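Local structure of L-ornithine N(5)-monooxygenase (Pseudomonas aeruginosa, 3S5W) at residues 143-155 / 165-179. The protein hydroxylates the side-chain nitrogen of L-ornithine with FAD, NADPH and oxygen, the first step towards hydroxamate siderophores such as pyoverdin. Sequence-based numbering, arbitrary orientation.
Sequences QSRYGEEVLRIEP and LRVISRNADGEELVR. With FAD (flavin-adenine dinucleotide), chain C; PO4 (phosphate ion), chain D.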
loop_
_atom_site.group_PDB
_atom_site.type_symbol
_atom_site.label_atom_id
_atom_site.label_comp_id
_atom_site.label_asym_id
_atom_site.label_seq_id
_atom_site.Cartn_x
_atom_site.Cartn_y
_atom_site.Cartn_z
ATOM N N GLN A 143 4.606 -6.250 -21.685
ATOM C CA GLN A 143 5.541 -6.269 -20.577
ATOM C C GLN A 143 4.997 -6.874 -19.289
ATOM O O GLN A 143 5.756 -7.207 -18.403
ATOM C CB GLN A 143 6.092 -4.870 -20.316
ATOM C CG GLN A 143 6.926 -4.351 -21.483
ATOM C CD GLN A 143 7.458 -2.972 -21.285
ATOM O OE1 GLN A 143 6.906 -2.168 -20.522
ATOM N NE2 GLN A 143 8.551 -2.669 -21.981
ATOM N N SER A 144 3.696 -7.023 -19.156
ATOM C CA SER A 144 3.168 -7.522 -17.893
ATOM C C SER A 144 2.915 -9.030 -17.949
ATOM O O SER A 144 2.574 -9.558 -19.003
ATOM C CB SER A 144 1.888 -6.771 -17.538
ATOM O OG SER A 144 0.889 -7.043 -18.500
ATOM N N ARG A 145 3.100 -9.711 -16.824
ATOM C CA ARG A 145 2.688 -11.098 -16.678
ATOM C C ARG A 145 1.875 -11.213 -15.417
ATOM O O ARG A 145 2.441 -11.202 -14.324
ATOM C CB ARG A 145 3.912 -12.029 -16.609
ATOM C CG ARG A 145 4.821 -11.939 -17.838
ATOM C CD ARG A 145 4.196 -12.661 -19.040
ATOM N NE ARG A 145 5.105 -12.643 -20.177
ATOM C CZ ARG A 145 5.162 -11.691 -21.117
ATOM N NH1 ARG A 145 4.346 -10.628 -21.093
ATOM N NH2 ARG A 145 6.054 -11.803 -22.101
ATOM N N TYR A 146 0.559 -11.334 -15.563
ATOM C CA TYR A 146 -0.329 -11.565 -14.411
ATOM C C TYR A 146 -0.449 -13.019 -13.999
ATOM O O TYR A 146 -0.120 -13.920 -14.785
ATOM C CB TYR A 146 -1.706 -10.981 -14.664
ATOM C CG TYR A 146 -1.673 -9.472 -14.805
ATOM C CD1 TYR A 146 -1.495 -8.644 -13.669
ATOM C CD2 TYR A 146 -1.789 -8.872 -16.060
ATOM C CE1 TYR A 146 -1.456 -7.245 -13.796
ATOM C CE2 TYR A 146 -1.756 -7.463 -16.201
ATOM C CZ TYR A 146 -1.588 -6.668 -15.069
ATOM O OH TYR A 146 -1.568 -5.310 -15.226
ATOM N N GLY A 147 -0.916 -13.237 -12.769
ATOM C CA GLY A 147 -1.016 -14.566 -12.166
ATOM C C GLY A 147 0.329 -15.259 -11.911
ATOM O O GLY A 147 0.400 -16.485 -11.955
ATOM N N GLU A 148 1.387 -14.488 -11.668
ATOM C CA GLU A 148 2.712 -15.031 -11.409
ATOM C C GLU A 148 3.260 -14.448 -10.121
ATOM O O GLU A 148 3.506 -13.230 -10.043
ATOM C CB GLU A 148 3.667 -14.686 -12.546
ATOM C CG GLU A 148 3.364 -15.392 -13.876
ATOM C CD GLU A 148 4.596 -15.531 -14.753
ATOM O OE1 GLU A 148 5.710 -15.658 -14.200
ATOM O OE2 GLU A 148 4.459 -15.503 -15.993
ATOM N N GLU A 149 3.442 -15.314 -9.128
ATOM C CA GLU A 149 4.048 -14.932 -7.857
ATOM C C GLU A 149 5.542 -15.228 -7.900
ATOM O O GLU A 149 5.930 -16.390 -8.133
ATOM C CB GLU A 149 3.382 -15.683 -6.703
ATOM C CG GLU A 149 3.985 -15.362 -5.333
ATOM C CD GLU A 149 3.344 -16.108 -4.185
ATOM O OE1 GLU A 149 2.488 -16.987 -4.413
ATOM O OE2 GLU A 149 3.718 -15.825 -3.029
ATOM N N VAL A 150 6.365 -14.195 -7.688
ATOM C CA VAL A 150 7.805 -14.380 -7.600
ATOM C C VAL A 150 8.105 -15.003 -6.236
ATOM O O VAL A 150 7.644 -14.509 -5.183
ATOM C CB VAL A 150 8.619 -13.079 -7.837
ATOM C CG1 VAL A 150 10.090 -13.301 -7.570
ATOM C CG2 VAL A 150 8.452 -12.594 -9.256
ATOM N N LEU A 151 8.824 -16.126 -6.256
ATOM C CA LEU A 151 9.133 -16.815 -4.999
ATOM C C LEU A 151 10.513 -16.460 -4.430
ATOM O O LEU A 151 10.680 -16.347 -3.223
ATOM C CB LEU A 151 8.994 -18.341 -5.167
ATOM C CG LEU A 151 7.690 -18.903 -5.762
ATOM C CD1 LEU A 151 7.824 -20.399 -6.087
ATOM C CD2 LEU A 151 6.505 -18.690 -4.834
ATOM N N ARG A 152 11.504 -16.310 -5.299
ATOM C CA ARG A 152 12.881 -16.014 -4.867
ATOM C C ARG A 152 13.745 -15.555 -6.029
ATOM O O ARG A 152 13.446 -15.825 -7.188
ATOM C CB ARG A 152 13.545 -17.233 -4.183
ATOM C CG ARG A 152 13.786 -18.409 -5.108
ATOM C CD ARG A 152 14.386 -19.645 -4.369
ATOM N NE ARG A 152 14.301 -20.819 -5.244
ATOM C CZ ARG A 152 13.232 -21.599 -5.351
ATOM N NH1 ARG A 152 12.156 -21.364 -4.617
ATOM N NH2 ARG A 152 13.243 -22.619 -6.189
ATOM N N ILE A 153 14.836 -14.881 -5.696
ATOM C CA ILE A 153 15.782 -14.391 -6.673
ATOM C C ILE A 153 17.106 -15.026 -6.318
ATOM O O ILE A 153 17.514 -14.959 -5.161
ATOM C CB ILE A 153 15.938 -12.856 -6.594
ATOM C CG1 ILE A 153 14.559 -12.173 -6.590
ATOM C CG2 ILE A 153 16.831 -12.335 -7.735
ATOM C CD1 ILE A 153 13.735 -12.412 -7.844
ATOM N N GLU A 154 17.747 -15.644 -7.311
ATOM C CA GLU A 154 19.043 -16.312 -7.136
ATOM C C GLU A 154 20.138 -15.696 -8.019
ATOM O O GLU A 154 19.869 -15.261 -9.139
ATOM C CB GLU A 154 18.928 -17.796 -7.463
ATOM C CG GLU A 154 18.152 -18.611 -6.440
ATOM C CD GLU A 154 17.759 -19.974 -6.987
ATOM O OE1 GLU A 154 18.201 -20.322 -8.110
ATOM O OE2 GLU A 154 16.999 -20.692 -6.300
ATOM N N PRO A 155 21.383 -15.667 -7.506
ATOM C CA PRO A 155 22.520 -15.163 -8.277
ATOM C C PRO A 155 22.963 -16.120 -9.384
ATOM O O PRO A 155 23.071 -17.313 -9.145
ATOM C CB PRO A 155 23.624 -15.052 -7.225
ATOM C CG PRO A 155 23.245 -16.019 -6.160
ATOM C CD PRO A 155 21.754 -15.994 -6.114
ATOM N N LEU A 165 20.577 -12.480 -12.760
ATOM C CA LEU A 165 19.769 -12.972 -11.673
ATOM C C LEU A 165 18.762 -13.939 -12.222
ATOM O O LEU A 165 18.256 -13.750 -13.319
ATOM C CB LEU A 165 19.067 -11.803 -10.937
ATOM C CG LEU A 165 19.951 -10.813 -10.173
ATOM C CD1 LEU A 165 19.136 -9.566 -9.834
ATOM C CD2 LEU A 165 20.568 -11.438 -8.905
ATOM N N ARG A 166 18.500 -14.986 -11.452
ATOM C CA ARG A 166 17.476 -15.957 -11.791
ATOM C C ARG A 166 16.232 -15.578 -11.005
ATOM O O ARG A 166 16.289 -15.494 -9.775
ATOM C CB ARG A 166 17.909 -17.379 -11.383
ATOM C CG ARG A 166 18.996 -17.988 -12.249
ATOM C CD ARG A 166 19.747 -19.153 -11.511
ATOM N NE ARG A 166 18.827 -20.136 -10.927
ATOM C CZ ARG A 166 18.260 -21.137 -11.597
ATOM N NH1 ARG A 166 18.528 -21.310 -12.882
ATOM N NH2 ARG A 166 17.426 -21.973 -10.984
ATOM N N VAL A 167 15.129 -15.338 -11.709
ATOM C CA VAL A 167 13.871 -15.008 -11.055
ATOM C C VAL A 167 12.969 -16.230 -11.131
ATOM O O VAL A 167 12.618 -16.673 -12.226
ATOM C CB VAL A 167 13.192 -13.756 -11.720
ATOM C CG1 VAL A 167 11.864 -13.411 -11.014
ATOM C CG2 VAL A 167 14.154 -12.551 -11.758
ATOM N N ILE A 168 12.599 -16.766 -9.974
ATOM C CA ILE A 168 11.785 -17.962 -9.891
ATOM C C ILE A 168 10.347 -17.576 -9.534
ATOM O O ILE A 168 10.103 -16.990 -8.488
ATOM C CB ILE A 168 12.325 -18.973 -8.800
ATOM C CG1 ILE A 168 13.692 -19.576 -9.174
ATOM C CG2 ILE A 168 11.351 -20.134 -8.647
ATOM C CD1 ILE A 168 14.858 -18.665 -9.155
ATOM N N SER A 169 9.406 -17.927 -10.390
ATOM C CA SER A 169 8.007 -17.632 -10.132
ATOM C C SER A 169 7.119 -18.874 -10.288
ATOM O O SER A 169 7.545 -19.900 -10.861
ATOM C CB SER A 169 7.525 -16.470 -11.026
ATOM O OG SER A 169 7.534 -16.804 -12.407
ATOM N N ARG A 170 5.898 -18.779 -9.774
ATOM C CA ARG A 170 4.921 -19.840 -9.862
ATOM C C ARG A 170 3.666 -19.215 -10.477
ATOM O O ARG A 170 3.269 -18.111 -10.077
ATOM C CB ARG A 170 4.628 -20.406 -8.463
ATOM C CG ARG A 170 3.562 -21.533 -8.448
ATOM C CD ARG A 170 3.400 -22.231 -7.083
ATOM N NE ARG A 170 2.902 -21.341 -6.031
ATOM C CZ ARG A 170 3.536 -21.094 -4.882
ATOM N NH1 ARG A 170 4.704 -21.678 -4.605
ATOM N NH2 ARG A 170 2.997 -20.266 -3.994
ATOM N N ASN A 171 3.071 -19.861 -11.474
ATOM C CA ASN A 171 1.799 -19.360 -12.002
ATOM C C ASN A 171 0.593 -19.926 -11.236
ATOM O O ASN A 171 0.756 -20.691 -10.271
ATOM C CB ASN A 171 1.680 -19.477 -13.541
ATOM C CG ASN A 171 1.557 -20.926 -14.033
ATOM O OD1 ASN A 171 1.161 -21.831 -13.287
ATOM N ND2 ASN A 171 1.924 -21.144 -15.286
ATOM N N ALA A 172 -0.605 -19.520 -11.647
ATOM C CA ALA A 172 -1.817 -19.846 -10.888
ATOM C C ALA A 172 -2.130 -21.355 -10.973
ATOM O O ALA A 172 -2.620 -21.954 -10.006
ATOM C CB ALA A 172 -3.001 -18.970 -11.354
ATOM N N ASP A 173 -1.774 -21.976 -12.104
ATOM C CA ASP A 173 -1.855 -23.443 -12.252
ATOM C C ASP A 173 -0.811 -24.227 -11.426
ATOM O O ASP A 173 -0.875 -25.452 -11.375
ATOM C CB ASP A 173 -1.781 -23.860 -13.734
ATOM C CG ASP A 173 -2.871 -23.199 -14.601
ATOM O OD1 ASP A 173 -4.008 -22.983 -14.101
ATOM O OD2 ASP A 173 -2.587 -22.881 -15.785
ATOM N N GLY A 174 0.141 -23.525 -10.797
ATOM C CA GLY A 174 1.168 -24.151 -9.952
ATOM C C GLY A 174 2.469 -24.529 -10.662
ATOM O O GLY A 174 3.304 -25.216 -10.088
ATOM N N GLU A 175 2.631 -24.099 -11.913
ATOM C CA GLU A 175 3.838 -24.316 -12.686
ATOM C C GLU A 175 4.914 -23.344 -12.280
ATOM O O GLU A 175 4.635 -22.161 -12.075
ATOM C CB GLU A 175 3.569 -24.036 -14.157
ATOM C CG GLU A 175 3.266 -25.206 -15.006
ATOM C CD GLU A 175 3.270 -24.802 -16.468
ATOM O OE1 GLU A 175 2.546 -23.827 -16.813
ATOM O OE2 GLU A 175 4.013 -25.431 -17.255
ATOM N N GLU A 176 6.145 -23.829 -12.207
ATOM C CA GLU A 176 7.282 -22.976 -11.909
ATOM C C GLU A 176 7.849 -22.385 -13.191
ATOM O O GLU A 176 7.904 -23.059 -14.226
ATOM C CB GLU A 176 8.357 -23.765 -11.164
ATOM C CG GLU A 176 9.561 -22.959 -10.700
ATOM C CD GLU A 176 10.297 -23.628 -9.530
ATOM O OE1 GLU A 176 11.492 -23.967 -9.688
ATOM O OE2 GLU A 176 9.673 -23.817 -8.465
ATOM N N LEU A 177 8.263 -21.124 -13.122
ATOM C CA LEU A 177 8.926 -20.455 -14.226
ATOM C C LEU A 177 10.255 -19.889 -13.748
ATOM O O LEU A 177 10.362 -19.391 -12.624
ATOM C CB LEU A 177 8.032 -19.348 -14.798
ATOM C CG LEU A 177 6.857 -19.730 -15.723
ATOM C CD1 LEU A 177 5.570 -19.997 -14.949
ATOM C CD2 LEU A 177 6.593 -18.604 -16.696
ATOM N N VAL A 178 11.281 -20.005 -14.580
ATOM C CA VAL A 178 12.602 -19.470 -14.246
ATOM C C VAL A 178 13.001 -18.556 -15.392
ATOM O O VAL A 178 12.952 -18.959 -16.555
ATOM C CB VAL A 178 13.665 -20.613 -13.974
ATOM C CG1 VAL A 178 15.057 -20.039 -13.703
ATOM C CG2 VAL A 178 13.218 -21.486 -12.804
ATOM N N ARG A 179 13.330 -17.306 -15.072
ATOM C CA ARG A 179 13.751 -16.323 -16.068
ATOM C C ARG A 179 15.049 -15.676 -15.630
ATOM O O ARG A 179 15.381 -15.640 -14.445
ATOM C CB ARG A 179 12.688 -15.227 -16.269
ATOM C CG ARG A 179 11.394 -15.663 -16.910
ATOM C CD ARG A 179 10.528 -14.425 -17.068
ATOM N NE ARG A 179 9.200 -14.709 -17.601
ATOM C CZ ARG A 179 8.139 -15.043 -16.871
ATOM N NH1 ARG A 179 8.236 -15.199 -15.551
ATOM N NH2 ARG A 179 6.978 -15.249 -17.471
HETATM P PA FAD C . 1.143 -2.070 -4.385
HETATM O O1A FAD C . 0.881 -2.670 -3.055
HETATM O O2A FAD C . 0.019 -1.175 -4.936
HETATM O O5B FAD C . 1.413 -3.245 -5.475
HETATM C C5B FAD C . 2.249 -4.325 -5.131
HETATM C C4B FAD C . 1.936 -5.394 -6.164
HETATM O O4B FAD C . 2.834 -6.450 -5.957
HETATM C C3B FAD C . 0.537 -5.962 -5.948
HETATM O O3B FAD C . -0.233 -5.802 -7.122
HETATM C C2B FAD C . 0.771 -7.440 -5.607
HETATM O O2B FAD C . -0.145 -8.301 -6.274
HETATM C C1B FAD C . 2.145 -7.674 -6.159
HETATM N N9A FAD C . 2.950 -8.668 -5.458
HETATM C C8A FAD C . 3.233 -8.744 -4.098
HETATM N N7A FAD C . 4.093 -9.791 -3.915
HETATM C C5A FAD C . 4.361 -10.338 -5.132
HETATM C C6A FAD C . 5.162 -11.411 -5.522
HETATM N N6A FAD C . 6.036 -11.958 -4.661
HETATM N N1A FAD C . 5.216 -11.735 -6.875
HETATM C C2A FAD C . 4.524 -11.026 -7.836
HETATM N N3A FAD C . 3.725 -9.954 -7.450
HETATM C C4A FAD C . 3.653 -9.629 -6.115
HETATM N N1 FAD C . -1.597 6.003 -1.352
HETATM C C2 FAD C . -1.964 7.277 -1.768
HETATM O O2 FAD C . -1.119 8.062 -2.164
HETATM N N3 FAD C . -3.284 7.674 -1.737
HETATM C C4 FAD C . -4.275 6.824 -1.312
HETATM O O4 FAD C . -5.456 7.210 -1.345
HETATM C C4X FAD C . -3.911 5.537 -0.874
HETATM N N5 FAD C . -4.885 4.660 -0.419
HETATM C C5X FAD C . -4.524 3.398 0.024
HETATM C C6 FAD C . -5.520 2.522 0.482
HETATM C C7 FAD C . -5.190 1.250 0.932
HETATM C C7M FAD C . -6.313 0.368 1.420
HETATM C C8 FAD C . -3.856 0.862 0.951
HETATM C C8M FAD C . -3.427 -0.498 1.421
HETATM C C9 FAD C . -2.860 1.721 0.498
HETATM C C9A FAD C . -3.180 2.995 0.010
HETATM N N10 FAD C . -2.193 3.876 -0.448
HETATM C C10 FAD C . -2.564 5.148 -0.869
HETATM C "C1'" FAD C . -0.737 3.526 -0.429
HETATM C "C2'" FAD C . -0.313 2.499 -1.500
HETATM O "O2'" FAD C . 0.831 1.860 -0.924
HETATM C "C3'" FAD C . 0.073 3.221 -2.782
HETATM O "O3'" FAD C . -1.010 4.022 -3.295
HETATM C "C4'" FAD C . 0.468 2.227 -3.903
HETATM O "O4'" FAD C . -0.528 1.215 -4.004
HETATM C "C5'" FAD C . 1.893 1.629 -3.765
HETATM O "O5'" FAD C . 2.224 1.053 -5.014
HETATM P P FAD C . 3.223 -0.211 -5.168
HETATM O O1P FAD C . 3.155 -0.593 -6.626
HETATM O O2P FAD C . 4.553 0.212 -4.605
HETATM O O3P FAD C . 2.551 -1.330 -4.250
HETATM P P PO4 D . 7.739 -15.034 -21.183
HETATM O O1 PO4 D . 7.982 -13.782 -21.996
HETATM O O2 PO4 D . 8.950 -15.230 -20.298
HETATM O O3 PO4 D . 7.550 -16.198 -22.135
HETATM O O4 PO4 D . 6.482 -14.941 -20.340
#
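E148 and R179 meet from opposite directions in a bidentate salt bridge, their flat groups nearly coplanar. NH1 of R179 bonds to E148 OE1 (2.9 Å) and NH2 to OE2, each on a syn lone pair, an end-on grip that fixes the rotation of the buried carboxylate. S169 OG, set between its backbone N and carbonyl carbon (chi1 65°), donates a further bond to E148 OE1 (2.8 Å). R179, extended from CG to NE, is long enough to hold also, with R145, a phosphate, probably from the crystallisation liquor; R145 NE is 2.7 Å from its O4. On the same face, branched V150, I153 and V167 pack closely, I153 CD1 lying 3.8 Å from V167 CG1.

The opposite face is more open and salt-bridged. E154 OE1 takes R166 NE at 2.9 Å while its OE2 takes R152 NE, and I168 CG2 lies over one face of the R152 guanidinium. The E149-R170 salt bridge is longer, OE1 to NH2 3.3 Å. In strand 148-158 a classic beta bulge places L151 and R152 both opposite I168. Backbone N and O of V150 pair with FAD adenine N1A (2.8 Å from N) and N6A, while its side chain turns to the buried face.

Strands 148-158 and 161-171 form an antiparallel hairpin, extended by strand 176-181, itself parallel to 30-36; V150, V167 and I153 pack on strands 30-36, 61-65 and 183-186.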